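Local coordinates for protein SusD homolog (Bacteroides thetaiotaomicron, PDB 3SGH) that probably binds glycans at the outer membrane as a SusD-like lipoprotein, capturing sugars for a partner transporter, at residues Thr23-Tyr28 against Ala171-Phe176; Thr230-Ile235 against Leu312-Met317; Val100-Ala105 against Ile155-Ser160; Thr108-Met113 against Ile123-Met128. One frame throughout, in Å; residues are numbered along the deposited sequence.

How the contacts relate
All four contacts lie in the largely helical SusD/RagB fold, and contact 1 joins them. It touches contact 2 (centres about 9 Å apart), where Gln175 O and Thr230 OG1 lie 2.6 Å apart in a probable hydrogen bond. It meets contact 3 (centres about 14 Å apart) as Phe25 CE1 packs 3.8 Å from Met104 CE, and contact 4 (centres about 18 Å apart), where Tyr28 OH and Thr108 OG1 are 2.8 Å apart, probably hydrogen-bonded. Contacts 3 and 4 share helix 100-120 and are nested inside the loop that contact 1 closes. Contact 2 follows later in the chain; its nearest atoms stay about 10 Å from contact 3, but Met317 packs on Tyr111 of contact 4.

Contact 1 (Thr23-Tyr28 against Ala171-Phe176); sequences TMFNVY and AVVDQF
Phe176 sets its ring against both Phe25 and Tyr28, and three aromatic side chains close into one buried cluster. Against Phe25 the pair is T-shaped: the edge of Phe176 is directed at the Phe25 face, with the planes at 86° and Phe176 CE2 3.6 Å from Phe25 CD2. Against Tyr28 the roles are exchanged. Here the Tyr28 edge is turned to the face of Phe176, the planes meet at 69°, and Tyr28 CD2 lies 3.7 Å from Phe176 CZ. Phe25 and Tyr28, three residues apart in the chain, both have CG anti to the carbonyl carbon, which turns them to the same partner. At the rim of Phe25, Val173 O sits near the ring plane, 3.8 Å from CE2, while Gln175 OE1 comes to 3.8 Å from CD2. Phe176 is steadied from its own loop by an Asx turn, in which its backbone N donates to Asp174 OD1 over 2.9 Å. The other carboxylate oxygen, Asp174 OD2, accepts from Gly179 N and Trp184 NE1, and Gln175 NE2 bonds Asp229. The cluster thus ties the N-terminal helices to the loop preceding helix 181-198. The Tyr28 hydroxyl is bonded to Thr108. The union itself rests on ring edges meeting faces and on burial, while hydrogen bonds to other parts of the chain hold the polar groups and probably fix where the rings sit.

Contact 2 (Thr230-Ile235 against Leu312-Met317); sequences TTNGGI and LPQPVM
A single side-chain amide, that of Asn232, reads the backbone of the facing segment with both its ends, from a residue whose own backbone has the uncommon positive phi of 45°. Asn232 OD1 accepts from Gln314 N at 3.0 Å, nearly straight at 163°, and Asn232 ND2 donates to Leu312 O, also at 3.0 Å and straighter still at 173°. The acceptor Leu312 O lies in the amide plane of Asn232, yet the donor stands above the plane of the Leu312 carbonyl. CG is anti to the carbonyl carbon of Asn232, and this carries the amide across to Pro313, whose CA is 3.7 Å from ND2. In the fold, strand 314-317 pairs antiparallel with strand 227-229, with a classic beta bulge where Val316 and Met317 both face Ser227; the amide bonds lie at the end of that ladder where Gln314 pairs with Asp229. There the chain from Asn232 to Ile235 forms a type I' turn, closed by Ile235 N bonding to Asn232 O. With an alanine here both amide bonds would go, and Gln314 N would probably lack an acceptor while Leu312 O kept Asn238. Nearby, Thr230 CA packs 3.8 Å from Pro313 CB. The Gln314 side chain crosses that of Asn232 at about a right angle, its CG 3.5 Å from Asn232 OD1, and its own OE1 goes on to accept from Gly239 N.

Contact 3 (Val100-Ala105 against Ile155-Ser160); sequences VIYAMA and ITILKS
Ala103 and Ile157 meet where two helices of the alpha-alpha superhelix pack, helix 100-120 against helix 140-162. The short segments run in roughly opposite directions, 137° apart, with their axes approaching to 8.9 Å. The small methyl of Ala103 leaves a shallow hollow on its helix, and Ile157 is the bump that fills it: Ile157 CB and CG2 both lie 3.7 Å from Ala103 CB, and CD1 follows close behind. With CG2 anti to the backbone N and CG1 anti to the carbonyl carbon (chi1 -67°), Ile157 straddles the alanine, one branch on the Val100 side and the other reaching toward Tyr102. The first branch fits beside Val100, its CG2 3.9 Å from Val100 N. The second ends with CD1 near the plane of the Tyr102 ring, at its edge, while the hydroxyl of that ring bonds to Glu92. One residue further on, Leu158 supplies a second, looser bump. It lies between Val100, Ala103 and Met104, with Leu158 CG 4.3 Å from Ala103 CB. The side chains that meet are apolar apart from the Tyr102 hydroxyl, held by fit and burial. On the neighbouring flanks, Met104 also touches Trp184 of helix 181-198 and Leu21 of helix 17-24, so this seam continues into the surrounding helices. Met104, a selenomethionine bent at both chi2 and chi3, crosses Leu158 at about a right angle and sets its SE 4.2 Å from Leu158 CD2.

Contact 4 (Thr108-Met113 against Ile123-Met128); sequences TRVYGM and IPYTQM
Arg109 and Tyr125 join a regular helical turn, 108-113, to an irregular segment, 123-128, which ends in a type I turn from Tyr125 to Met128. The backbones stay well apart, the nearest CA atoms being those of Met113 and Ile123 at 8.2 Å, and side chains bridge the gap. Arg109 does most of this. Its chain runs fully extended from CG to NE, with CG anti to the backbone N (chi1 -174°), and delivers the guanidinium flat onto the Tyr125 ring. The planes are only 12° apart and the centres 3.9 Å, a stack that is also a cation-pi contact, with Arg109 CZ 4.0 Å from the ring centroid. At the same time Arg109 NH2 makes a weak, bent bond to Tyr125 O (3.1 Å, 123°). At the far end of the ring, a water donates to Tyr125 OH at 2.6 Å and weakly accepts from Arg109 NH1. A leucine in place of Arg109 would probably strip the ring of its charged cover and leave the hydroxyl of Tyr85, which the NE of Arg109 engages, without that mate. Beside the stack, Val110 CG2 touches Tyr125 OH at 3.6 Å, and Met113 CB meets Ile123 CD1 at 3.9 Å. Tyr125 OH also bonds Asp150 of helix 140-162, whose Val143 and Met147 pack on the same tyrosine. On other sides, helix 75-84 meets Arg109, Pro124 and Met128, while helix 181-198 packs on Val110 of the helix itself; the loop lies against helices 75-84, 100-120 and 140-162.

Contact 1 (Thr23-Tyr28 against Ala171-Phe176)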
loop_
_atom_site.group_PDB
_atom_site.type_symbol
_atom_site.label_atom_id
_atom_site.label_comp_id
_atom_site.label_asym_id
_atom_site.label_seq_id
_atom_site.Cartn_x
_atom_site.Cartn_y
_atom_site.Cartn_z
ATOM N N THR A 23 4.233 15.906 12.479
ATOM C CA THR A 23 5.070 14.712 12.526
ATOM C C THR A 23 4.263 13.469 12.204
ATOM O O THR A 23 4.710 12.607 11.465
ATOM C CB THR A 23 5.647 14.470 13.909
ATOM O OG1 THR A 23 5.908 15.730 14.540
ATOM C CG2 THR A 23 6.901 13.618 13.804
HETATM N N MSE A 24 3.066 13.395 12.793
HETATM C CA MSE A 24 2.206 12.212 12.631
HETATM C C MSE A 24 1.902 12.000 11.157
HETATM O O MSE A 24 1.836 10.860 10.668
HETATM C CB MSE A 24 0.883 12.339 13.411
HETATM C CG MSE A 24 1.056 12.532 14.899
HETATM SE SE MSE A 24 -0.631 12.694 15.783
HETATM C CE MSE A 24 -1.148 10.875 15.558
ATOM N N PHE A 25 1.752 13.114 10.436
ATOM C CA PHE A 25 1.367 13.055 9.041
ATOM C C PHE A 25 2.383 12.342 8.145
ATOM O O PHE A 25 2.060 11.985 6.982
ATOM C CB PHE A 25 1.192 14.453 8.456
ATOM C CG PHE A 25 -0.072 15.203 8.849
ATOM C CD1 PHE A 25 -1.203 14.604 9.386
ATOM C CD2 PHE A 25 -0.118 16.556 8.585
ATOM C CE1 PHE A 25 -2.344 15.361 9.660
ATOM C CE2 PHE A 25 -1.253 17.315 8.872
ATOM C CZ PHE A 25 -2.331 16.739 9.416
ATOM N N ASN A 26 3.616 12.159 8.627
ATOM C CA ASN A 26 4.588 11.395 7.827
ATOM C C ASN A 26 4.158 9.941 7.545
ATOM O O ASN A 26 4.657 9.338 6.609
ATOM C CB ASN A 26 5.934 11.409 8.507
ATOM C CG ASN A 26 6.623 12.757 8.340
ATOM O OD1 ASN A 26 7.126 13.051 7.251
ATOM N ND2 ASN A 26 6.550 13.606 9.362
ATOM N N VAL A 27 3.210 9.382 8.304
ATOM C CA VAL A 27 2.730 8.044 7.959
ATOM C C VAL A 27 1.989 7.944 6.631
ATOM O O VAL A 27 1.881 6.855 6.093
ATOM C CB VAL A 27 1.870 7.384 9.038
ATOM C CG1 VAL A 27 2.662 7.290 10.386
ATOM C CG2 VAL A 27 0.498 8.083 9.194
ATOM N N TYR A 28 1.455 9.042 6.111
ATOM C CA TYR A 28 0.621 8.953 4.919
ATOM C C TYR A 28 1.411 8.589 3.674
ATOM O O TYR A 28 0.977 7.766 2.887
ATOM C CB TYR A 28 -0.109 10.261 4.699
ATOM C CG TYR A 28 -1.230 10.512 5.685
ATOM C CD1 TYR A 28 -2.301 9.639 5.773
ATOM C CD2 TYR A 28 -1.285 11.657 6.463
ATOM C CE1 TYR A 28 -3.370 9.838 6.650
ATOM C CE2 TYR A 28 -2.355 11.855 7.350
ATOM C CZ TYR A 28 -3.399 10.941 7.433
ATOM O OH TYR A 28 -4.479 11.104 8.289
ATOM N N ALA A 171 -5.919 24.319 8.566
ATOM C CA ALA A 171 -5.261 24.909 7.359
ATOM C C ALA A 171 -3.757 25.255 7.553
ATOM O O ALA A 171 -2.929 25.135 6.642
ATOM C CB ALA A 171 -6.034 26.135 6.873
ATOM N N VAL A 172 -3.422 25.674 8.746
ATOM C CA VAL A 172 -2.069 26.129 9.074
ATOM C C VAL A 172 -1.033 25.040 8.843
ATOM O O VAL A 172 0.116 25.359 8.508
ATOM C CB VAL A 172 -1.972 26.611 10.544
ATOM C CG1 VAL A 172 -0.520 27.034 10.884
ATOM C CG2 VAL A 172 -2.893 27.780 10.786
ATOM N N VAL A 173 -1.423 23.768 9.012
ATOM C CA VAL A 173 -0.469 22.661 8.985
ATOM C C VAL A 173 -0.756 21.564 7.920
ATOM O O VAL A 173 0.057 20.637 7.715
ATOM C CB VAL A 173 -0.396 21.946 10.361
ATOM C CG1 VAL A 173 0.058 22.949 11.456
ATOM C CG2 VAL A 173 -1.674 21.255 10.691
ATOM N N ASP A 174 -1.881 21.694 7.244
ATOM C CA ASP A 174 -2.390 20.638 6.364
ATOM C C ASP A 174 -1.927 20.828 4.925
ATOM O O ASP A 174 -2.610 21.479 4.140
ATOM C CB ASP A 174 -3.904 20.634 6.432
ATOM C CG ASP A 174 -4.558 19.610 5.513
ATOM O OD1 ASP A 174 -3.862 18.674 4.985
ATOM O OD2 ASP A 174 -5.813 19.730 5.350
ATOM N N GLN A 175 -0.834 20.154 4.553
ATOM C CA GLN A 175 -0.343 20.161 3.180
ATOM C C GLN A 175 -1.121 19.275 2.207
ATOM O O GLN A 175 -0.883 19.319 0.996
ATOM C CB GLN A 175 1.135 19.762 3.138
ATOM C CG GLN A 175 1.479 18.303 3.483
ATOM C CD GLN A 175 1.840 18.063 4.930
ATOM O OE1 GLN A 175 1.316 18.729 5.840
ATOM N NE2 GLN A 175 2.723 17.081 5.165
ATOM N N PHE A 176 -2.016 18.449 2.737
ATOM C CA PHE A 176 -2.799 17.517 1.901
ATOM C C PHE A 176 -4.009 18.211 1.287
ATOM O O PHE A 176 -4.181 18.211 0.046
ATOM C CB PHE A 176 -3.210 16.310 2.757
ATOM C CG PHE A 176 -2.024 15.616 3.377
ATOM C CD1 PHE A 176 -1.322 14.632 2.672
ATOM C CD2 PHE A 176 -1.565 16.000 4.612
ATOM C CE1 PHE A 176 -0.210 14.029 3.225
ATOM C CE2 PHE A 176 -0.437 15.411 5.164
ATOM C CZ PHE A 176 0.234 14.416 4.483
#

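Contact 2 (Thr230-Ile235 against Leu312-Met317)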
loop_
_atom_site.group_PDB
_atom_site.type_symbol
_atom_site.label_atom_id
_atom_site.label_comp_id
_atom_site.label_asym_id
_atom_site.label_seq_id
_atom_site.Cartn_x
_atom_site.Cartn_y
_atom_site.Cartn_z
ATOM N N THR A 230 1.942 17.319 -0.322
ATOM C CA THR A 230 2.341 18.318 -1.304
ATOM C C THR A 230 3.680 18.987 -1.009
ATOM O O THR A 230 4.320 19.523 -1.948
ATOM C CB THR A 230 1.276 19.424 -1.514
ATOM O OG1 THR A 230 1.168 20.215 -0.338
ATOM C CG2 THR A 230 -0.119 18.815 -1.931
ATOM N N THR A 231 4.064 19.022 0.264
ATOM C CA THR A 231 5.359 19.606 0.670
ATOM C C THR A 231 6.424 18.541 0.921
ATOM O O THR A 231 7.510 18.851 1.392
ATOM C CB THR A 231 5.162 20.405 1.921
ATOM O OG1 THR A 231 4.653 19.554 2.942
ATOM C CG2 THR A 231 4.163 21.597 1.671
ATOM N N ASN A 232 6.073 17.274 0.662
ATOM C CA ASN A 232 6.900 16.149 1.047
ATOM C C ASN A 232 7.402 16.316 2.504
ATOM O O ASN A 232 8.600 16.253 2.793
ATOM C CB ASN A 232 8.031 16.012 0.072
ATOM C CG ASN A 232 7.587 15.391 -1.217
ATOM O OD1 ASN A 232 6.942 14.320 -1.202
ATOM N ND2 ASN A 232 7.935 16.023 -2.350
ATOM N N GLY A 233 6.454 16.539 3.402
ATOM C CA GLY A 233 6.749 16.520 4.839
ATOM C C GLY A 233 7.573 17.726 5.268
ATOM O O GLY A 233 8.297 17.674 6.259
ATOM N N GLY A 234 7.440 18.815 4.513
ATOM C CA GLY A 234 8.221 20.024 4.726
ATOM C C GLY A 234 9.643 19.947 4.189
ATOM O O GLY A 234 10.413 20.937 4.287
ATOM N N ILE A 235 10.008 18.818 3.594
ATOM C CA ILE A 235 11.352 18.627 3.037
ATOM C C ILE A 235 11.424 19.230 1.618
ATOM O O ILE A 235 12.491 19.622 1.148
ATOM C CB ILE A 235 11.723 17.122 3.012
ATOM C CG1 ILE A 235 11.599 16.500 4.412
ATOM C CG2 ILE A 235 13.107 16.921 2.409
ATOM C CD1 ILE A 235 11.552 14.961 4.379
ATOM N N LEU A 312 8.311 16.614 -7.115
ATOM C CA LEU A 312 7.039 15.942 -7.204
ATOM C C LEU A 312 6.588 15.429 -5.824
ATOM O O LEU A 312 7.397 14.914 -5.049
ATOM C CB LEU A 312 7.057 14.802 -8.216
ATOM C CG LEU A 312 7.149 15.190 -9.712
ATOM C CD1 LEU A 312 7.513 13.936 -10.470
ATOM C CD2 LEU A 312 5.829 15.815 -10.155
ATOM N N PRO A 313 5.299 15.630 -5.490
ATOM C CA PRO A 313 4.785 15.237 -4.171
ATOM C C PRO A 313 4.515 13.735 -4.101
ATOM O O PRO A 313 3.909 13.164 -5.031
ATOM C CB PRO A 313 3.463 16.031 -4.061
ATOM C CG PRO A 313 2.964 16.154 -5.481
ATOM C CD PRO A 313 4.287 16.333 -6.298
ATOM N N GLN A 314 4.907 13.093 -3.006
ATOM C CA GLN A 314 4.569 11.689 -2.827
ATOM C C GLN A 314 3.065 11.505 -2.626
ATOM O O GLN A 314 2.439 12.261 -1.874
ATOM C CB GLN A 314 5.384 11.055 -1.699
ATOM C CG GLN A 314 6.860 10.927 -2.136
ATOM C CD GLN A 314 7.754 10.170 -1.181
ATOM O OE1 GLN A 314 8.974 10.337 -1.253
ATOM N NE2 GLN A 314 7.178 9.308 -0.315
ATOM N N PRO A 315 2.472 10.510 -3.313
ATOM C CA PRO A 315 1.037 10.207 -3.221
ATOM C C PRO A 315 0.647 9.454 -1.959
ATOM O O PRO A 315 1.467 8.715 -1.382
ATOM C CB PRO A 315 0.777 9.312 -4.421
ATOM C CG PRO A 315 2.053 8.673 -4.692
ATOM C CD PRO A 315 3.135 9.655 -4.330
ATOM N N VAL A 316 -0.587 9.663 -1.511
ATOM C CA VAL A 316 -1.139 8.952 -0.374
ATOM C C VAL A 316 -2.283 8.038 -0.858
ATOM O O VAL A 316 -2.232 6.827 -0.669
ATOM C CB VAL A 316 -1.631 9.868 0.721
ATOM C CG1 VAL A 316 -2.204 9.000 1.904
ATOM C CG2 VAL A 316 -0.500 10.847 1.189
HETATM N N MSE A 317 -3.298 8.601 -1.508
HETATM C CA MSE A 317 -4.431 7.806 -1.898
HETATM C C MSE A 317 -5.126 8.456 -3.061
HETATM O O MSE A 317 -5.394 9.668 -3.017
HETATM C CB MSE A 317 -5.385 7.693 -0.709
HETATM C CG MSE A 317 -6.632 6.871 -1.011
HETATM SE SE MSE A 317 -7.904 6.981 0.529
HETATM C CE MSE A 317 -6.906 5.877 1.611
#

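Contact 3 (Val100-Ala105 against Ile155-Ser160)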
loop_
_atom_site.group_PDB
_atom_site.type_symbol
_atom_site.label_atom_id
_atom_site.label_comp_id
_atom_site.label_asym_id
_atom_site.label_seq_id
_atom_site.Cartn_x
_atom_site.Cartn_y
_atom_site.Cartn_z
ATOM N N VAL A 100 -11.615 19.049 15.571
ATOM C CA VAL A 100 -11.017 18.609 14.285
ATOM C C VAL A 100 -9.568 18.144 14.451
ATOM O O VAL A 100 -9.137 17.216 13.765
ATOM C CB VAL A 100 -11.144 19.735 13.265
ATOM C CG1 VAL A 100 -10.267 19.468 12.017
ATOM C CG2 VAL A 100 -12.619 19.913 12.863
ATOM N N ILE A 101 -8.816 18.716 15.377
ATOM C CA ILE A 101 -7.399 18.344 15.519
ATOM C C ILE A 101 -7.348 16.949 16.144
ATOM O O ILE A 101 -6.544 16.133 15.720
ATOM C CB ILE A 101 -6.568 19.384 16.321
ATOM C CG1 ILE A 101 -6.674 20.753 15.621
ATOM C CG2 ILE A 101 -5.124 18.926 16.512
ATOM C CD1 ILE A 101 -6.326 20.766 14.116
ATOM N N TYR A 102 -8.251 16.644 17.087
ATOM C CA TYR A 102 -8.323 15.313 17.639
ATOM C C TYR A 102 -8.775 14.308 16.591
ATOM O O TYR A 102 -8.217 13.214 16.502
ATOM C CB TYR A 102 -9.258 15.264 18.841
ATOM C CG TYR A 102 -9.384 13.904 19.424
ATOM C CD1 TYR A 102 -8.282 13.268 19.989
ATOM C CD2 TYR A 102 -10.619 13.235 19.446
ATOM C CE1 TYR A 102 -8.393 12.005 20.545
ATOM C CE2 TYR A 102 -10.726 11.963 20.020
ATOM C CZ TYR A 102 -9.605 11.376 20.577
ATOM O OH TYR A 102 -9.691 10.110 21.156
ATOM N N ALA A 103 -9.801 14.666 15.808
ATOM C CA ALA A 103 -10.268 13.828 14.712
ATOM C C ALA A 103 -9.092 13.502 13.782
ATOM O O ALA A 103 -8.908 12.346 13.376
ATOM C CB ALA A 103 -11.368 14.530 13.953
HETATM N N MSE A 104 -8.306 14.517 13.413
HETATM C CA MSE A 104 -7.168 14.275 12.520
HETATM C C MSE A 104 -6.104 13.393 13.153
HETATM O O MSE A 104 -5.447 12.626 12.457
HETATM C CB MSE A 104 -6.563 15.590 12.014
HETATM C CG MSE A 104 -7.503 16.342 11.100
HETATM SE SE MSE A 104 -7.893 15.435 9.491
HETATM C CE MSE A 104 -6.085 14.758 9.113
ATOM N N ALA A 105 -5.919 13.503 14.476
ATOM C CA ALA A 105 -4.947 12.650 15.178
ATOM C C ALA A 105 -5.429 11.196 15.177
ATOM O O ALA A 105 -4.658 10.285 14.934
ATOM C CB ALA A 105 -4.704 13.169 16.604
ATOM N N ILE A 155 -14.769 10.492 11.624
ATOM C CA ILE A 155 -15.743 10.784 10.580
ATOM C C ILE A 155 -16.884 11.652 11.107
ATOM O O ILE A 155 -17.275 12.608 10.433
ATOM C CB ILE A 155 -16.283 9.479 9.876
ATOM C CG1 ILE A 155 -15.164 8.877 9.019
ATOM C CG2 ILE A 155 -17.536 9.775 9.085
ATOM C CD1 ILE A 155 -15.408 7.425 8.524
ATOM N N THR A 156 -17.367 11.377 12.315
ATOM C CA THR A 156 -18.497 12.163 12.832
ATOM C C THR A 156 -18.079 13.602 13.035
ATOM O O THR A 156 -18.815 14.536 12.703
ATOM C CB THR A 156 -18.991 11.606 14.147
ATOM O OG1 THR A 156 -19.439 10.261 13.932
ATOM C CG2 THR A 156 -20.164 12.452 14.690
ATOM N N ILE A 157 -16.868 13.783 13.545
ATOM C CA ILE A 157 -16.325 15.131 13.777
ATOM C C ILE A 157 -16.075 15.881 12.495
ATOM O O ILE A 157 -16.459 17.037 12.378
ATOM C CB ILE A 157 -14.995 15.082 14.561
ATOM C CG1 ILE A 157 -15.276 14.588 15.965
ATOM C CG2 ILE A 157 -14.378 16.497 14.658
ATOM C CD1 ILE A 157 -14.049 14.211 16.726
ATOM N N LEU A 158 -15.419 15.222 11.542
ATOM C CA LEU A 158 -15.095 15.858 10.256
ATOM C C LEU A 158 -16.376 16.232 9.470
ATOM O O LEU A 158 -16.406 17.276 8.812
ATOM C CB LEU A 158 -14.212 14.962 9.400
ATOM C CG LEU A 158 -12.789 14.721 9.928
ATOM C CD1 LEU A 158 -12.094 13.575 9.173
ATOM C CD2 LEU A 158 -11.976 16.071 9.896
ATOM N N LYS A 159 -17.415 15.392 9.552
ATOM C CA LYS A 159 -18.659 15.623 8.805
ATOM C C LYS A 159 -19.346 16.890 9.270
ATOM O O LYS A 159 -19.819 17.676 8.451
ATOM C CB LYS A 159 -19.622 14.433 8.928
ATOM C CG LYS A 159 -20.854 14.534 8.046
ATOM C CD LYS A 159 -21.794 13.301 8.148
ATOM C CE LYS A 159 -23.216 13.602 7.569
ATOM N NZ LYS A 159 -24.239 12.705 8.273
ATOM N N SER A 160 -19.394 17.083 10.573
ATOM C CA SER A 160 -19.923 18.303 11.115
ATOM C C SER A 160 -19.061 19.518 10.763
ATOM O O SER A 160 -19.576 20.576 10.313
ATOM C CB SER A 160 -20.027 18.162 12.638
ATOM O OG SER A 160 -20.488 19.375 13.168
#

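Contact 4 (Thr108-Met113 against Ile123-Met128)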
loop_
_atom_site.group_PDB
_atom_site.type_symbol
_atom_site.label_atom_id
_atom_site.label_comp_id
_atom_site.label_asym_id
_atom_site.label_seq_id
_atom_site.Cartn_x
_atom_site.Cartn_y
_atom_site.Cartn_z
ATOM N N THR A 108 -5.074 9.810 11.518
ATOM C CA THR A 108 -3.681 9.617 11.200
ATOM C C THR A 108 -3.093 8.392 11.918
ATOM O O THR A 108 -2.349 7.610 11.288
ATOM C CB THR A 108 -2.864 10.910 11.436
ATOM O OG1 THR A 108 -3.473 12.014 10.736
ATOM C CG2 THR A 108 -1.431 10.737 10.918
ATOM N N ARG A 109 -3.445 8.217 13.187
ATOM C CA ARG A 109 -3.113 7.000 13.936
ATOM C C ARG A 109 -3.683 5.769 13.283
ATOM O O ARG A 109 -2.976 4.821 13.070
ATOM C CB ARG A 109 -3.658 7.098 15.348
ATOM C CG ARG A 109 -3.274 5.959 16.284
ATOM C CD ARG A 109 -3.914 6.161 17.587
ATOM N NE ARG A 109 -3.610 5.080 18.522
ATOM C CZ ARG A 109 -4.386 4.692 19.520
ATOM N NH1 ARG A 109 -5.615 5.201 19.690
ATOM N NH2 ARG A 109 -3.943 3.724 20.305
ATOM N N VAL A 110 -4.980 5.800 12.941
ATOM C CA VAL A 110 -5.573 4.673 12.251
ATOM C C VAL A 110 -4.802 4.415 10.939
ATOM O O VAL A 110 -4.535 3.265 10.630
ATOM C CB VAL A 110 -7.085 4.838 11.988
ATOM C CG1 VAL A 110 -7.581 3.759 10.940
ATOM C CG2 VAL A 110 -7.937 4.806 13.320
ATOM N N TYR A 111 -4.450 5.440 10.162
ATOM C CA TYR A 111 -3.762 5.239 8.852
ATOM C C TYR A 111 -2.450 4.465 9.058
ATOM O O TYR A 111 -2.141 3.473 8.358
ATOM C CB TYR A 111 -3.469 6.561 8.094
ATOM C CG TYR A 111 -3.142 6.248 6.653
ATOM C CD1 TYR A 111 -1.818 5.970 6.232
ATOM C CD2 TYR A 111 -4.161 6.148 5.719
ATOM C CE1 TYR A 111 -1.566 5.623 4.895
ATOM C CE2 TYR A 111 -3.907 5.820 4.405
ATOM C CZ TYR A 111 -2.615 5.566 4.002
ATOM O OH TYR A 111 -2.404 5.194 2.689
ATOM N N GLY A 112 -1.715 4.880 10.064
ATOM C CA GLY A 112 -0.422 4.318 10.332
ATOM C C GLY A 112 -0.528 2.913 10.865
ATOM O O GLY A 112 0.259 2.037 10.506
HETATM N N MSE A 113 -1.482 2.712 11.768
HETATM C CA MSE A 113 -1.604 1.439 12.433
HETATM C C MSE A 113 -2.309 0.389 11.570
HETATM O O MSE A 113 -2.072 -0.813 11.753
HETATM C CB MSE A 113 -2.283 1.596 13.782
HETATM C CG MSE A 113 -1.382 2.427 14.758
HETATM SE SE MSE A 113 0.341 1.580 15.089
HETATM C CE MSE A 113 1.507 2.986 14.516
ATOM N N ILE A 123 -0.929 -5.893 17.143
ATOM C CA ILE A 123 -0.161 -4.766 17.639
ATOM C C ILE A 123 -0.819 -4.286 18.916
ATOM O O ILE A 123 -2.006 -4.467 19.097
ATOM C CB ILE A 123 -0.165 -3.600 16.624
ATOM C CG1 ILE A 123 -1.595 -3.142 16.300
ATOM C CG2 ILE A 123 0.665 -3.924 15.321
ATOM C CD1 ILE A 123 -1.686 -1.836 15.480
ATOM N N PRO A 124 -0.084 -3.562 19.766
ATOM C CA PRO A 124 -0.762 -2.830 20.836
ATOM C C PRO A 124 -1.557 -1.664 20.257
ATOM O O PRO A 124 -1.077 -0.976 19.328
ATOM C CB PRO A 124 0.394 -2.311 21.719
ATOM C CG PRO A 124 1.639 -2.886 21.179
ATOM C CD PRO A 124 1.369 -3.359 19.771
ATOM N N TYR A 125 -2.749 -1.436 20.783
ATOM C CA TYR A 125 -3.594 -0.362 20.292
ATOM C C TYR A 125 -4.568 0.072 21.400
ATOM O O TYR A 125 -4.333 1.116 22.026
ATOM C CB TYR A 125 -4.270 -0.757 18.956
ATOM C CG TYR A 125 -5.048 0.369 18.299
ATOM C CD1 TYR A 125 -4.438 1.228 17.397
ATOM C CD2 TYR A 125 -6.385 0.590 18.620
ATOM C CE1 TYR A 125 -5.132 2.284 16.807
ATOM C CE2 TYR A 125 -7.094 1.675 18.027
ATOM C CZ TYR A 125 -6.435 2.508 17.131
ATOM O OH TYR A 125 -7.085 3.565 16.562
ATOM N N THR A 126 -5.561 -0.749 21.705
ATOM C CA THR A 126 -6.597 -0.395 22.690
ATOM C C THR A 126 -6.052 -0.181 24.087
ATOM O O THR A 126 -6.547 0.677 24.819
ATOM C CB THR A 126 -7.717 -1.434 22.744
ATOM O OG1 THR A 126 -7.191 -2.689 23.161
ATOM C CG2 THR A 126 -8.366 -1.620 21.380
ATOM N N GLN A 127 -5.005 -0.927 24.425
ATOM C CA GLN A 127 -4.463 -0.964 25.783
ATOM C C GLN A 127 -3.279 -0.030 25.976
ATOM O O GLN A 127 -2.687 -0.013 27.041
ATOM C CB GLN A 127 -4.036 -2.390 26.136
ATOM C CG GLN A 127 -5.167 -3.409 26.066
ATOM C CD GLN A 127 -6.366 -2.972 26.855
ATOM O OE1 GLN A 127 -6.342 -2.963 28.091
ATOM N NE2 GLN A 127 -7.437 -2.625 26.155
HETATM N N MSE A 128 -2.912 0.733 24.948
HETATM C CA MSE A 128 -1.819 1.672 25.107
HETATM C C MSE A 128 -2.189 2.854 25.970
HETATM O O MSE A 128 -3.326 3.361 25.907
HETATM C CB MSE A 128 -1.361 2.154 23.780
HETATM C CG MSE A 128 -0.762 1.051 23.022
HETATM SE SE MSE A 128 -0.294 1.757 21.340
HETATM C CE MSE A 128 1.334 2.658 21.810
HETATM O O HOH W 1 -6.828 6.183 16.712
#